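Local coordinates for protein agrobacterium tumefaciens DPS (Agrobacterium tumefaciens, PDB 1O9R) that sequesters iron(II), oxidises it with hydrogen peroxide and stores the ferric mineral inside a hollow twelve-subunit shell, protecting DNA from oxidative damage without binding it, at residues 20-25 and 138-143; 8-13 and 131-136. All blocks are in the same frame, centred on the assembly; numbering follows the deposited sequence.

Interaction 1: 20-25 and 138-143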
loop_
_atom_site.group_PDB
_atom_site.type_symbol
_atom_site.label_atom_id
_atom_site.label_comp_id
_atom_site.label_asym_id
_atom_site.label_seq_id
_atom_site.Cartn_x
_atom_site.Cartn_y
_atom_site.Cartn_z
ATOM N N GLY A 20 -20.406 -27.399 -22.278
ATOM C CA GLY A 20 -21.748 -26.880 -22.524
ATOM C C GLY A 20 -22.351 -26.131 -21.346
ATOM O O GLY A 20 -22.936 -25.070 -21.487
ATOM N N ILE A 21 -22.146 -26.697 -20.139
ATOM C CA ILE A 21 -22.627 -26.062 -18.911
ATOM C C ILE A 21 -21.924 -24.698 -18.721
ATOM O O ILE A 21 -22.600 -23.730 -18.352
ATOM C CB ILE A 21 -22.364 -26.979 -17.714
ATOM C CG1 ILE A 21 -23.186 -28.294 -17.835
ATOM C CG2 ILE A 21 -22.723 -26.306 -16.400
ATOM C CD1 ILE A 21 -22.642 -29.314 -16.826
ATOM N N LEU A 22 -20.627 -24.660 -18.880
ATOM C CA LEU A 22 -19.858 -23.408 -18.680
ATOM C C LEU A 22 -20.277 -22.377 -19.717
ATOM O O LEU A 22 -20.538 -21.255 -19.289
ATOM C CB LEU A 22 -18.382 -23.747 -18.876
ATOM C CG LEU A 22 -17.721 -24.562 -17.741
ATOM C CD1 LEU A 22 -16.448 -25.250 -18.195
ATOM C CD2 LEU A 22 -17.413 -23.590 -16.584
ATOM N N ASN A 23 -20.319 -22.715 -21.030
ATOM C CA ASN A 23 -20.672 -21.636 -21.968
ATOM C C ASN A 23 -22.103 -21.187 -21.747
ATOM O O ASN A 23 -22.391 -20.005 -22.013
ATOM C CB ASN A 23 -20.450 -22.135 -23.407
ATOM C CG ASN A 23 -19.071 -21.811 -23.924
ATOM O OD1 ASN A 23 -18.462 -20.787 -23.531
ATOM N ND2 ASN A 23 -18.489 -22.608 -24.816
ATOM N N GLU A 24 -23.007 -22.113 -21.386
ATOM C CA GLU A 24 -24.369 -21.619 -21.126
ATOM C C GLU A 24 -24.419 -20.640 -19.981
ATOM O O GLU A 24 -25.003 -19.534 -20.024
ATOM C CB GLU A 24 -25.220 -22.878 -20.830
ATOM C CG GLU A 24 -26.664 -22.460 -20.488
ATOM C CD GLU A 24 -27.441 -23.676 -19.985
ATOM O OE1 GLU A 24 -27.183 -24.182 -18.895
ATOM O OE2 GLU A 24 -28.308 -24.055 -20.787
ATOM N N SER A 25 -23.741 -20.983 -18.869
ATOM C CA SER A 25 -23.666 -20.079 -17.728
ATOM C C SER A 25 -22.941 -18.776 -18.077
ATOM O O SER A 25 -23.397 -17.723 -17.598
ATOM C CB SER A 25 -22.869 -20.754 -16.598
ATOM O OG SER A 25 -23.613 -21.850 -16.057
ATOM N N ASP A 138 -16.143 -26.673 -8.335
ATOM C CA ASP A 138 -15.678 -25.682 -7.359
ATOM C C ASP A 138 -15.727 -24.277 -7.929
ATOM O O ASP A 138 -16.051 -23.342 -7.167
ATOM C CB ASP A 138 -14.221 -26.073 -7.047
ATOM C CG ASP A 138 -13.660 -25.193 -5.917
ATOM O OD1 ASP A 138 -12.769 -24.362 -6.192
ATOM O OD2 ASP A 138 -14.142 -25.346 -4.790
ATOM N N ILE A 139 -15.478 -24.113 -9.213
ATOM C CA ILE A 139 -15.579 -22.783 -9.858
ATOM C C ILE A 139 -17.017 -22.313 -9.714
ATOM O O ILE A 139 -17.295 -21.127 -9.398
ATOM C CB ILE A 139 -15.141 -22.872 -11.328
ATOM C CG1 ILE A 139 -13.609 -22.972 -11.369
ATOM C CG2 ILE A 139 -15.635 -21.649 -12.133
ATOM C CD1 ILE A 139 -13.086 -23.410 -12.746
ATOM N N PHE A 140 -17.993 -23.230 -9.970
ATOM C CA PHE A 140 -19.389 -22.796 -9.870
ATOM C C PHE A 140 -19.777 -22.605 -8.404
ATOM O O PHE A 140 -20.631 -21.747 -8.097
ATOM C CB PHE A 140 -20.330 -23.849 -10.512
ATOM C CG PHE A 140 -20.361 -23.780 -12.011
ATOM C CD1 PHE A 140 -20.030 -24.933 -12.736
ATOM C CD2 PHE A 140 -20.759 -22.632 -12.677
ATOM C CE1 PHE A 140 -20.099 -24.905 -14.116
ATOM C CE2 PHE A 140 -20.805 -22.634 -14.047
ATOM C CZ PHE A 140 -20.490 -23.777 -14.784
ATOM N N THR A 141 -19.189 -23.342 -7.435
ATOM C CA THR A 141 -19.486 -23.163 -6.046
ATOM C C THR A 141 -19.036 -21.797 -5.546
ATOM O O THR A 141 -19.743 -21.120 -4.800
ATOM C CB THR A 141 -18.885 -24.284 -5.223
ATOM O OG1 THR A 141 -19.409 -25.542 -5.664
ATOM C CG2 THR A 141 -19.285 -24.143 -3.750
ATOM N N ALA A 142 -17.839 -21.406 -5.972
ATOM C CA ALA A 142 -17.371 -20.044 -5.561
ATOM C C ALA A 142 -18.310 -18.999 -6.135
ATOM O O ALA A 142 -18.627 -18.017 -5.437
ATOM C CB ALA A 142 -15.934 -19.850 -6.064
ATOM N N ALA A 143 -18.742 -19.185 -7.385
ATOM C CA ALA A 143 -19.665 -18.215 -7.987
ATOM C C ALA A 143 -20.967 -18.184 -7.232
ATOM O O ALA A 143 -21.615 -17.156 -7.010
ATOM C CB ALA A 143 -19.879 -18.496 -9.489
#
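Ser25 OG sits 3.5 Å from Phe140 CE2, on the inner side of its helix, and also lies 3.1 Å from Ile21 O one turn earlier. The hydroxyl lies at the edge of a small apolar cluster of Ile21, Leu22 and Phe140 inside the ferritin-like four-helix bundle, where helices 12-42 and 134-156 face each other across the core. Their N-to-C directions run roughly parallel, 27° apart over these segments, and the axes come no closer than 12.3 Å. That separation is bridged largely by one aromatic side chain. Phe140 points from helix 134-156 toward helix 12-42 and accounts for half of the surface buried between the segments; the end of the ring farthest from its own backbone makes the contacts. Leu22 CD2 approaches Phe140 CZ to 3.6 Å from one side of the ring plane, while Ile21 CG2 and Ser25 OG, one turn apart on the same helix, come from the other, so the far end of the ring is held between them. All three approach obliquely. The branch of Ile21 that does the touching is the methyl CG2: chi1 (-64°) sets CG1 beside the backbone N and leaves CG2 anti to it, toward the ring. The remaining two helices close the sides of the cluster: Leu22 also packs on Ile69 and Val73 of helix 48-75, and Ile21 and Phe140 touch Ala124 and Ser128, respectively, of helix 103-130. Helix 48-75 also supplies the iron ligand Glu71; the Leu22 side chain is about 8 Å from that of Glu71 and about 13 Å from a bound iron, near the site without taking part in it. Ile21 CG2 spans two ring carbons, 3.7 Å from Phe140 CZ and 3.8 Å from Phe140 CE1.

Interaction 2: 8-13 and 131-136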
loop_
_atom_site.group_PDB
_atom_site.type_symbol
_atom_site.label_atom_id
_atom_site.label_comp_id
_atom_site.label_asym_id
_atom_site.label_seq_id
_atom_site.Cartn_x
_atom_site.Cartn_y
_atom_site.Cartn_z
ATOM N N ASN A 8 -4.636 -32.512 -20.116
ATOM C CA ASN A 8 -5.708 -32.600 -19.125
ATOM C C ASN A 8 -6.510 -33.902 -19.313
ATOM O O ASN A 8 -7.078 -34.045 -20.402
ATOM C CB ASN A 8 -6.602 -31.365 -19.214
ATOM C CG ASN A 8 -7.552 -31.260 -18.070
ATOM O OD1 ASN A 8 -7.714 -30.190 -17.360
ATOM N ND2 ASN A 8 -8.278 -32.308 -17.799
ATOM N N ASP A 9 -6.509 -34.799 -18.332
ATOM C CA ASP A 9 -7.104 -36.147 -18.576
ATOM C C ASP A 9 -8.527 -36.295 -18.113
ATOM O O ASP A 9 -9.029 -37.449 -17.992
ATOM C CB ASP A 9 -6.220 -37.246 -17.987
ATOM C CG ASP A 9 -6.204 -37.371 -16.485
ATOM O OD1 ASP A 9 -6.885 -36.610 -15.781
ATOM O OD2 ASP A 9 -5.535 -38.292 -15.926
ATOM N N LEU A 10 -9.288 -35.233 -17.871
ATOM C CA LEU A 10 -10.734 -35.376 -17.614
ATOM C C LEU A 10 -11.326 -36.101 -18.811
ATOM O O LEU A 10 -11.004 -35.788 -19.981
ATOM C CB LEU A 10 -11.414 -33.991 -17.515
ATOM C CG LEU A 10 -12.862 -34.021 -17.060
ATOM C CD1 LEU A 10 -13.048 -34.461 -15.623
ATOM C CD2 LEU A 10 -13.515 -32.650 -17.264
ATOM N N PRO A 11 -12.111 -37.142 -18.598
ATOM C CA PRO A 11 -12.655 -37.873 -19.751
ATOM C C PRO A 11 -13.302 -37.001 -20.783
ATOM O O PRO A 11 -13.982 -36.000 -20.482
ATOM C CB PRO A 11 -13.633 -38.858 -19.098
ATOM C CG PRO A 11 -13.014 -39.090 -17.765
ATOM C CD PRO A 11 -12.548 -37.688 -17.312
ATOM N N SER A 12 -13.130 -37.339 -22.069
ATOM C CA SER A 12 -13.672 -36.540 -23.156
ATOM C C SER A 12 -15.169 -36.302 -23.029
ATOM O O SER A 12 -15.609 -35.192 -23.367
ATOM C CB SER A 12 -13.418 -37.216 -24.525
ATOM O OG SER A 12 -12.004 -37.299 -24.676
ATOM N N ASN A 13 -15.958 -37.295 -22.649
ATOM C CA ASN A 13 -17.407 -37.057 -22.561
ATOM C C ASN A 13 -17.682 -36.049 -21.440
ATOM O O ASN A 13 -18.610 -35.237 -21.623
ATOM C CB ASN A 13 -18.225 -38.324 -22.343
ATOM C CG ASN A 13 -18.208 -39.301 -23.489
ATOM O OD1 ASN A 13 -17.950 -38.922 -24.627
ATOM N ND2 ASN A 13 -18.471 -40.572 -23.220
ATOM N N ALA A 131 -20.901 -34.993 -13.697
ATOM C CA ALA A 131 -20.024 -35.315 -14.829
ATOM C C ALA A 131 -18.652 -35.758 -14.345
ATOM O O ALA A 131 -17.865 -36.219 -15.211
ATOM C CB ALA A 131 -19.914 -34.128 -15.784
ATOM N N GLY A 132 -18.304 -35.738 -13.065
ATOM C CA GLY A 132 -17.009 -36.195 -12.615
ATOM C C GLY A 132 -15.947 -35.102 -12.665
ATOM O O GLY A 132 -14.748 -35.382 -12.714
ATOM N N ASP A 133 -16.397 -33.839 -12.573
ATOM C CA ASP A 133 -15.431 -32.713 -12.663
ATOM C C ASP A 133 -15.545 -31.839 -11.424
ATOM O O ASP A 133 -16.172 -30.718 -11.459
ATOM C CB ASP A 133 -15.701 -31.951 -13.956
ATOM C CG ASP A 133 -14.681 -30.843 -14.227
ATOM O OD1 ASP A 133 -13.783 -30.663 -13.373
ATOM O OD2 ASP A 133 -14.823 -30.199 -15.292
ATOM N N PRO A 134 -15.027 -32.218 -10.295
ATOM C CA PRO A 134 -15.108 -31.403 -9.091
ATOM C C PRO A 134 -14.327 -30.106 -9.248
ATOM O O PRO A 134 -14.690 -29.164 -8.504
ATOM C CB PRO A 134 -14.549 -32.275 -7.967
ATOM C CG PRO A 134 -14.045 -33.492 -8.594
ATOM C CD PRO A 134 -14.376 -33.533 -10.045
ATOM N N THR A 135 -13.328 -29.987 -10.092
ATOM C CA THR A 135 -12.615 -28.725 -10.277
ATOM C C THR A 135 -13.544 -27.670 -10.849
ATOM O O THR A 135 -13.686 -26.533 -10.369
ATOM C CB THR A 135 -11.368 -28.915 -11.109
ATOM O OG1 THR A 135 -10.548 -29.819 -10.314
ATOM C CG2 THR A 135 -10.621 -27.625 -11.378
ATOM N N THR A 136 -14.307 -28.045 -11.882
ATOM C CA THR A 136 -15.265 -27.141 -12.466
ATOM C C THR A 136 -16.397 -26.916 -11.467
ATOM O O THR A 136 -16.890 -25.804 -11.294
ATOM C CB THR A 136 -15.913 -27.724 -13.741
ATOM O OG1 THR A 136 -14.877 -27.788 -14.686
ATOM C CG2 THR A 136 -17.087 -26.816 -14.181
#
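Leu10 and Asp133 bring the extended approach to helix 12-42 and the tight turn before helix 134-156 together, with 7.3 Å between Leu10 CA and Asp133 CA. In that turn Gly132 has a positive phi of 87° and closes a Schellman motif at the end of the preceding helix. Leu10 supplies the hydrophobic side of the contact. Its CG is anti to the backbone N (chi1 -172°), which carries the forked end over to the turn: CD1 rests 3.5 Å from Gly132 O, and CD2 lies over the flat face of the Asp133 carboxylate, 3.4 Å from Asp133 OD2. The two side chains cross at about a right angle. Asp133 is the N-cap of helix 134-156, the last helix of the ferritin-like bundle, and Thr136 N donates to Asp133 OD1 over 3.1 Å in a nearly straight bond (167°). This N-H comes from above the carboxylate plane, on the face opposite the Leu10 methyl. Asp133 OD1 also forms a salt bridge with Arg72 NH2 from helix 48-75, while Arg72 NE bonds to Thr136 OG1; the arginine and the capped helix start would both be expected to favour a charged carboxylate. Leu76 packs against Leu10 and Asp133 alike. Where the first segment enters its own helix, Pro11 occupies the N-cap position, and Leu10 O accepts a hydrogen bond from Lys15 NZ. One residue before Leu10, Asp9 OD1 forms a salt bridge with Arg122 NE of a second subunit.

From the N terminus, the chain first passes through residues 8-13 of interaction 2 and then, already in helix 12-42, through residues 20-25 of interaction 1. It next runs through helices 48-75, 84-90 and 103-130 before residues 131-136 close the loop of interaction 2. Residues 138-143 close that of interaction 1 soon afterwards. The two loops therefore cross rather than nest. Both join the first helix to the last, interaction 2 at their N-terminal ends and interaction 1 deeper in the bundle. Their centres are 13 Å apart, and they meet where Leu22 CD2 packs 4.0 Å from Thr136 CG2.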